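Local structure of putative exonuclease (3L0A) at residues 185-197 with 204-216. The protein binds a zinc ion and is probably a hydrolase with a PDDEXK nuclease-like domain, perhaps an exonuclease, though its substrate is not established. Numbering follows the deposited sequence.
Sequences TGEKLPFFIAGAT and IRIIHVTDNYLQE
Lys188, just before strand 191-197, and Asp211, at the start of helix 211-232, approach from opposite directions beside the beta hairpin of strands 191-197 and 204-209, within a PDDEXK-like domain; NZ to OD2 is 4.5 Å, beyond a salt bridge, and Asp211 OD1 is instead bonded to Gln178 of helix 170-185. A water bridges Phe191 N and Val209 O, accepting from the first and donating to the second; it also donates to Asp211 OD1 and lies in the ring plane of His208 at 2.8 Å from NE2. Phe191 O accepts a hydrogen bond from Val209 N at 3.0 Å, while the phenyl ring, its CG anti to the backbone N (chi1 -177°), meets Val209 CG2 with its edge. Phe192 projects from the other face of the sheet: CE2 lies 3.6 Å from His208 CB, the ring planes inclined at 35°, and CD2 touches Ile206 CG2. Thr210 CG2 covers the opposite face of the imidazole; an alanine at Phe192 would probably strip the phenyl from one face of His208 and open a gap beside Ile206 CG2. Ile193 and Ile207 exchange two backbone bonds, the one from Ile207 N being nearly straight (170°), and Ile193 CD1 reaches Val209 CG2. Strand 140-147 flanks 191-197, and beyond 204-209 the sheet continues into a second subunit through Ile207 and His208. Ala194 CB meets Ile206 CD1 at 3.5 Å, and both side chains also touch Phe107 of helix 105-110. At Gly195 two reciprocal bonds join it to Arg205, whose N donates to Gly195 O at 3.1 Å.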
loop_
_atom_site.group_PDB
_atom_site.type_symbol
_atom_site.label_atom_id
_atom_site.label_comp_id
_atom_site.label_asym_id
_atom_site.label_seq_id
_atom_site.Cartn_x
_atom_site.Cartn_y
_atom_site.Cartn_z
ATOM N N THR A 185 33.740 -12.500 -28.824
ATOM C CA THR A 185 34.671 -11.402 -29.087
ATOM C C THR A 185 36.096 -11.569 -28.568
ATOM O O THR A 185 36.994 -10.957 -29.114
ATOM C CB THR A 185 34.160 -10.083 -28.474
ATOM O OG1 THR A 185 33.106 -9.592 -29.292
ATOM C CG2 THR A 185 35.260 -9.002 -28.430
ATOM N N GLY A 186 36.276 -12.318 -27.477
ATOM C CA GLY A 186 37.538 -12.354 -26.729
ATOM C C GLY A 186 37.635 -11.249 -25.680
ATOM O O GLY A 186 38.451 -11.345 -24.744
ATOM N N GLU A 187 36.810 -10.202 -25.825
ATOM C CA GLU A 187 36.901 -9.024 -24.973
ATOM C C GLU A 187 35.954 -9.169 -23.771
ATOM O O GLU A 187 34.765 -9.473 -23.936
ATOM C CB GLU A 187 36.576 -7.724 -25.745
ATOM C CG GLU A 187 37.614 -7.247 -26.841
ATOM C CD GLU A 187 39.054 -6.925 -26.304
ATOM O OE1 GLU A 187 39.164 -6.297 -25.226
ATOM O OE2 GLU A 187 40.065 -7.285 -26.963
ATOM N N LYS A 188 36.503 -8.974 -22.573
ATOM C CA LYS A 188 35.723 -8.914 -21.358
ATOM C C LYS A 188 35.262 -7.478 -21.077
ATOM O O LYS A 188 36.072 -6.655 -20.612
ATOM C CB LYS A 188 36.505 -9.450 -20.150
ATOM C CG LYS A 188 35.634 -9.366 -18.842
ATOM C CD LYS A 188 35.813 -10.556 -17.874
ATOM C CE LYS A 188 36.432 -10.179 -16.502
ATOM N NZ LYS A 188 36.009 -11.214 -15.478
ATOM N N LEU A 189 33.960 -7.203 -21.313
ATOM C CA LEU A 189 33.447 -5.824 -21.235
ATOM C C LEU A 189 32.693 -5.562 -19.934
ATOM O O LEU A 189 32.025 -6.469 -19.409
ATOM C CB LEU A 189 32.543 -5.466 -22.436
ATOM C CG LEU A 189 33.123 -5.484 -23.863
ATOM C CD1 LEU A 189 32.050 -5.142 -24.907
ATOM C CD2 LEU A 189 34.341 -4.560 -24.021
ATOM N N PRO A 190 32.763 -4.304 -19.436
ATOM C CA PRO A 190 31.995 -3.849 -18.287
ATOM C C PRO A 190 30.484 -3.783 -18.569
ATOM O O PRO A 190 30.057 -3.587 -19.722
ATOM C CB PRO A 190 32.563 -2.444 -18.025
ATOM C CG PRO A 190 33.070 -1.992 -19.295
ATOM C CD PRO A 190 33.559 -3.199 -20.012
ATOM N N PHE A 191 29.687 -3.929 -17.503
ATOM C CA PHE A 191 28.246 -3.973 -17.609
ATOM C C PHE A 191 27.667 -2.802 -16.827
ATOM O O PHE A 191 28.002 -2.593 -15.651
ATOM C CB PHE A 191 27.731 -5.301 -17.068
ATOM C CG PHE A 191 26.248 -5.474 -17.203
ATOM C CD1 PHE A 191 25.684 -5.785 -18.426
ATOM C CD2 PHE A 191 25.415 -5.333 -16.101
ATOM C CE1 PHE A 191 24.312 -5.904 -18.569
ATOM C CE2 PHE A 191 24.064 -5.473 -16.223
ATOM C CZ PHE A 191 23.502 -5.773 -17.467
ATOM N N PHE A 192 26.818 -2.040 -17.522
ATOM C CA PHE A 192 26.102 -0.888 -16.998
ATOM C C PHE A 192 24.597 -1.053 -17.199
ATOM O O PHE A 192 24.147 -1.482 -18.267
ATOM C CB PHE A 192 26.514 0.358 -17.751
ATOM C CG PHE A 192 27.983 0.673 -17.680
ATOM C CD1 PHE A 192 28.863 0.167 -18.629
ATOM C CD2 PHE A 192 28.479 1.513 -16.678
ATOM C CE1 PHE A 192 30.234 0.462 -18.565
ATOM C CE2 PHE A 192 29.845 1.849 -16.633
ATOM C CZ PHE A 192 30.721 1.310 -17.579
ATOM N N ILE A 193 23.840 -0.716 -16.165
ATOM C CA ILE A 193 22.398 -0.545 -16.243
ATOM C C ILE A 193 22.099 0.924 -16.420
ATOM O O ILE A 193 22.598 1.778 -15.670
ATOM C CB ILE A 193 21.714 -1.082 -14.978
ATOM C CG1 ILE A 193 21.808 -2.620 -14.967
ATOM C CG2 ILE A 193 20.254 -0.625 -14.915
ATOM C CD1 ILE A 193 21.579 -3.268 -13.607
ATOM N N ALA A 194 21.338 1.243 -17.456
ATOM C CA ALA A 194 20.947 2.620 -17.700
ATOM C C ALA A 194 19.537 2.716 -17.143
ATOM O O ALA A 194 18.572 2.349 -17.815
ATOM C CB ALA A 194 20.993 2.946 -19.215
ATOM N N GLY A 195 19.412 3.155 -15.895
ATOM C CA GLY A 195 18.133 3.175 -15.227
ATOM C C GLY A 195 17.370 4.488 -15.297
ATOM O O GLY A 195 17.968 5.586 -15.146
ATOM N N ALA A 196 16.047 4.382 -15.487
ATOM C CA ALA A 196 15.140 5.524 -15.368
ATOM C C ALA A 196 13.955 5.075 -14.570
ATOM O O ALA A 196 13.592 3.915 -14.635
ATOM C CB ALA A 196 14.714 6.027 -16.730
ATOM N N THR A 197 13.368 5.980 -13.786
ATOM C CA THR A 197 12.247 5.616 -12.958
ATOM C C THR A 197 10.949 6.291 -13.356
ATOM O O THR A 197 10.912 7.299 -14.078
ATOM C CB THR A 197 12.511 5.960 -11.541
ATOM O OG1 THR A 197 12.559 7.382 -11.421
ATOM C CG2 THR A 197 13.850 5.398 -11.109
ATOM N N ILE A 204 17.253 9.503 -13.116
ATOM C CA ILE A 204 18.126 8.842 -14.092
ATOM C C ILE A 204 19.548 8.625 -13.547
ATOM O O ILE A 204 20.118 9.561 -12.934
ATOM C CB ILE A 204 18.261 9.629 -15.463
ATOM C CG1 ILE A 204 19.138 10.888 -15.309
ATOM C CG2 ILE A 204 16.881 9.925 -16.077
ATOM C CD1 ILE A 204 19.102 11.851 -16.466
ATOM N N ARG A 205 20.111 7.427 -13.832
ATOM C CA ARG A 205 21.469 7.013 -13.444
ATOM C C ARG A 205 22.033 6.009 -14.431
ATOM O O ARG A 205 21.311 5.132 -14.899
ATOM C CB ARG A 205 21.472 6.269 -12.092
ATOM C CG ARG A 205 21.152 7.055 -10.855
ATOM C CD ARG A 205 22.091 8.161 -10.603
ATOM N NE ARG A 205 21.744 8.882 -9.374
ATOM C CZ ARG A 205 22.488 9.877 -8.875
ATOM N NH1 ARG A 205 23.601 10.271 -9.491
ATOM N NH2 ARG A 205 22.127 10.483 -7.751
ATOM N N ILE A 206 23.336 6.092 -14.678
ATOM C CA ILE A 206 24.129 4.995 -15.239
ATOM C C ILE A 206 24.783 4.247 -14.078
ATOM O O ILE A 206 25.509 4.850 -13.293
ATOM C CB ILE A 206 25.224 5.534 -16.191
ATOM C CG1 ILE A 206 24.604 6.142 -17.454
ATOM C CG2 ILE A 206 26.141 4.421 -16.641
ATOM C CD1 ILE A 206 23.562 5.165 -18.213
ATOM N N ILE A 207 24.512 2.948 -13.922
ATOM C CA ILE A 207 25.062 2.183 -12.801
ATOM C C ILE A 207 26.009 1.077 -13.299
ATOM O O ILE A 207 25.567 0.139 -13.961
ATOM C CB ILE A 207 23.963 1.539 -11.989
ATOM C CG1 ILE A 207 22.942 2.586 -11.556
ATOM C CG2 ILE A 207 24.539 0.798 -10.744
ATOM C CD1 ILE A 207 21.533 2.195 -11.747
ATOM N N HIS A 208 27.294 1.183 -12.958
ATOM C CA HIS A 208 28.283 0.121 -13.238
ATOM C C HIS A 208 28.170 -1.001 -12.194
ATOM O O HIS A 208 28.334 -0.767 -10.982
ATOM C CB HIS A 208 29.660 0.709 -13.210
ATOM C CG HIS A 208 30.749 -0.237 -13.619
ATOM N ND1 HIS A 208 32.086 0.091 -13.519
ATOM C CD2 HIS A 208 30.702 -1.508 -14.089
ATOM C CE1 HIS A 208 32.810 -0.950 -13.900
ATOM N NE2 HIS A 208 31.992 -1.938 -14.228
ATOM N N VAL A 209 27.864 -2.205 -12.672
ATOM C CA VAL A 209 27.821 -3.417 -11.834
ATOM C C VAL A 209 29.187 -4.093 -11.975
ATOM O O VAL A 209 29.501 -4.629 -13.023
ATOM C CB VAL A 209 26.696 -4.376 -12.300
ATOM C CG1 VAL A 209 26.572 -5.570 -11.358
ATOM C CG2 VAL A 209 25.350 -3.639 -12.436
ATOM N N THR A 210 30.026 -4.002 -10.948
ATOM C CA THR A 210 31.411 -4.354 -11.059
ATOM C C THR A 210 31.670 -5.863 -11.141
ATOM O O THR A 210 30.839 -6.665 -10.794
ATOM C CB THR A 210 32.233 -3.673 -9.942
ATOM O OG1 THR A 210 31.565 -3.820 -8.697
ATOM C CG2 THR A 210 32.374 -2.173 -10.219
ATOM N N ASP A 211 32.839 -6.231 -11.661
ATOM C CA ASP A 211 33.112 -7.629 -12.009
ATOM C C ASP A 211 33.168 -8.570 -10.799
ATOM O O ASP A 211 32.941 -9.754 -10.961
ATOM C CB ASP A 211 34.387 -7.759 -12.854
ATOM C CG ASP A 211 34.292 -7.039 -14.232
ATOM O OD1 ASP A 211 33.186 -6.702 -14.676
ATOM O OD2 ASP A 211 35.345 -6.821 -14.885
ATOM N N ASN A 212 33.452 -8.063 -9.597
ATOM C CA ASN A 212 33.324 -8.898 -8.353
ATOM C C ASN A 212 31.939 -9.450 -8.077
ATOM O O ASN A 212 31.805 -10.540 -7.556
ATOM C CB ASN A 212 33.816 -8.171 -7.073
ATOM C CG ASN A 212 33.101 -6.806 -6.803
ATOM O OD1 ASN A 212 32.818 -6.016 -7.721
ATOM N ND2 ASN A 212 32.890 -6.510 -5.522
ATOM N N TYR A 213 30.925 -8.656 -8.394
ATOM C CA TYR A 213 29.523 -9.040 -8.231
ATOM C C TYR A 213 29.092 -9.973 -9.378
ATOM O O TYR A 213 28.386 -10.978 -9.145
ATOM C CB TYR A 213 28.631 -7.786 -8.159
ATOM C CG TYR A 213 28.890 -6.948 -6.921
ATOM C CD1 TYR A 213 28.649 -7.467 -5.640
ATOM C CD2 TYR A 213 29.395 -5.646 -7.019
ATOM C CE1 TYR A 213 28.894 -6.710 -4.484
ATOM C CE2 TYR A 213 29.650 -4.882 -5.870
ATOM C CZ TYR A 213 29.397 -5.426 -4.598
ATOM O OH TYR A 213 29.648 -4.672 -3.453
ATOM N N LEU A 214 29.566 -9.676 -10.604
ATOM C CA LEU A 214 29.278 -10.516 -11.751
ATOM C C LEU A 214 29.872 -11.894 -11.507
ATOM O O LEU A 214 29.207 -12.888 -11.763
ATOM C CB LEU A 214 29.855 -9.933 -13.044
ATOM C CG LEU A 214 29.383 -8.536 -13.459
ATOM C CD1 LEU A 214 29.807 -8.201 -14.899
ATOM C CD2 LEU A 214 27.891 -8.366 -13.287
ATOM N N GLN A 215 31.108 -11.942 -10.996
ATOM C CA GLN A 215 31.790 -13.213 -10.693
ATOM C C GLN A 215 31.053 -14.050 -9.670
ATOM O O GLN A 215 30.949 -15.258 -9.858
ATOM C CB GLN A 215 33.249 -13.002 -10.223
ATOM N N GLU A 216 30.576 -13.439 -8.583
ATOM C CA GLU A 216 29.845 -14.204 -7.546
ATOM C C GLU A 216 28.525 -14.771 -8.078
ATOM O O GLU A 216 28.097 -15.849 -7.658
ATOM C CB GLU A 216 29.621 -13.395 -6.241
ATOM C CG GLU A 216 30.879 -13.364 -5.291
HETATM O O HOH W 1 31.431 -4.623 -14.992
#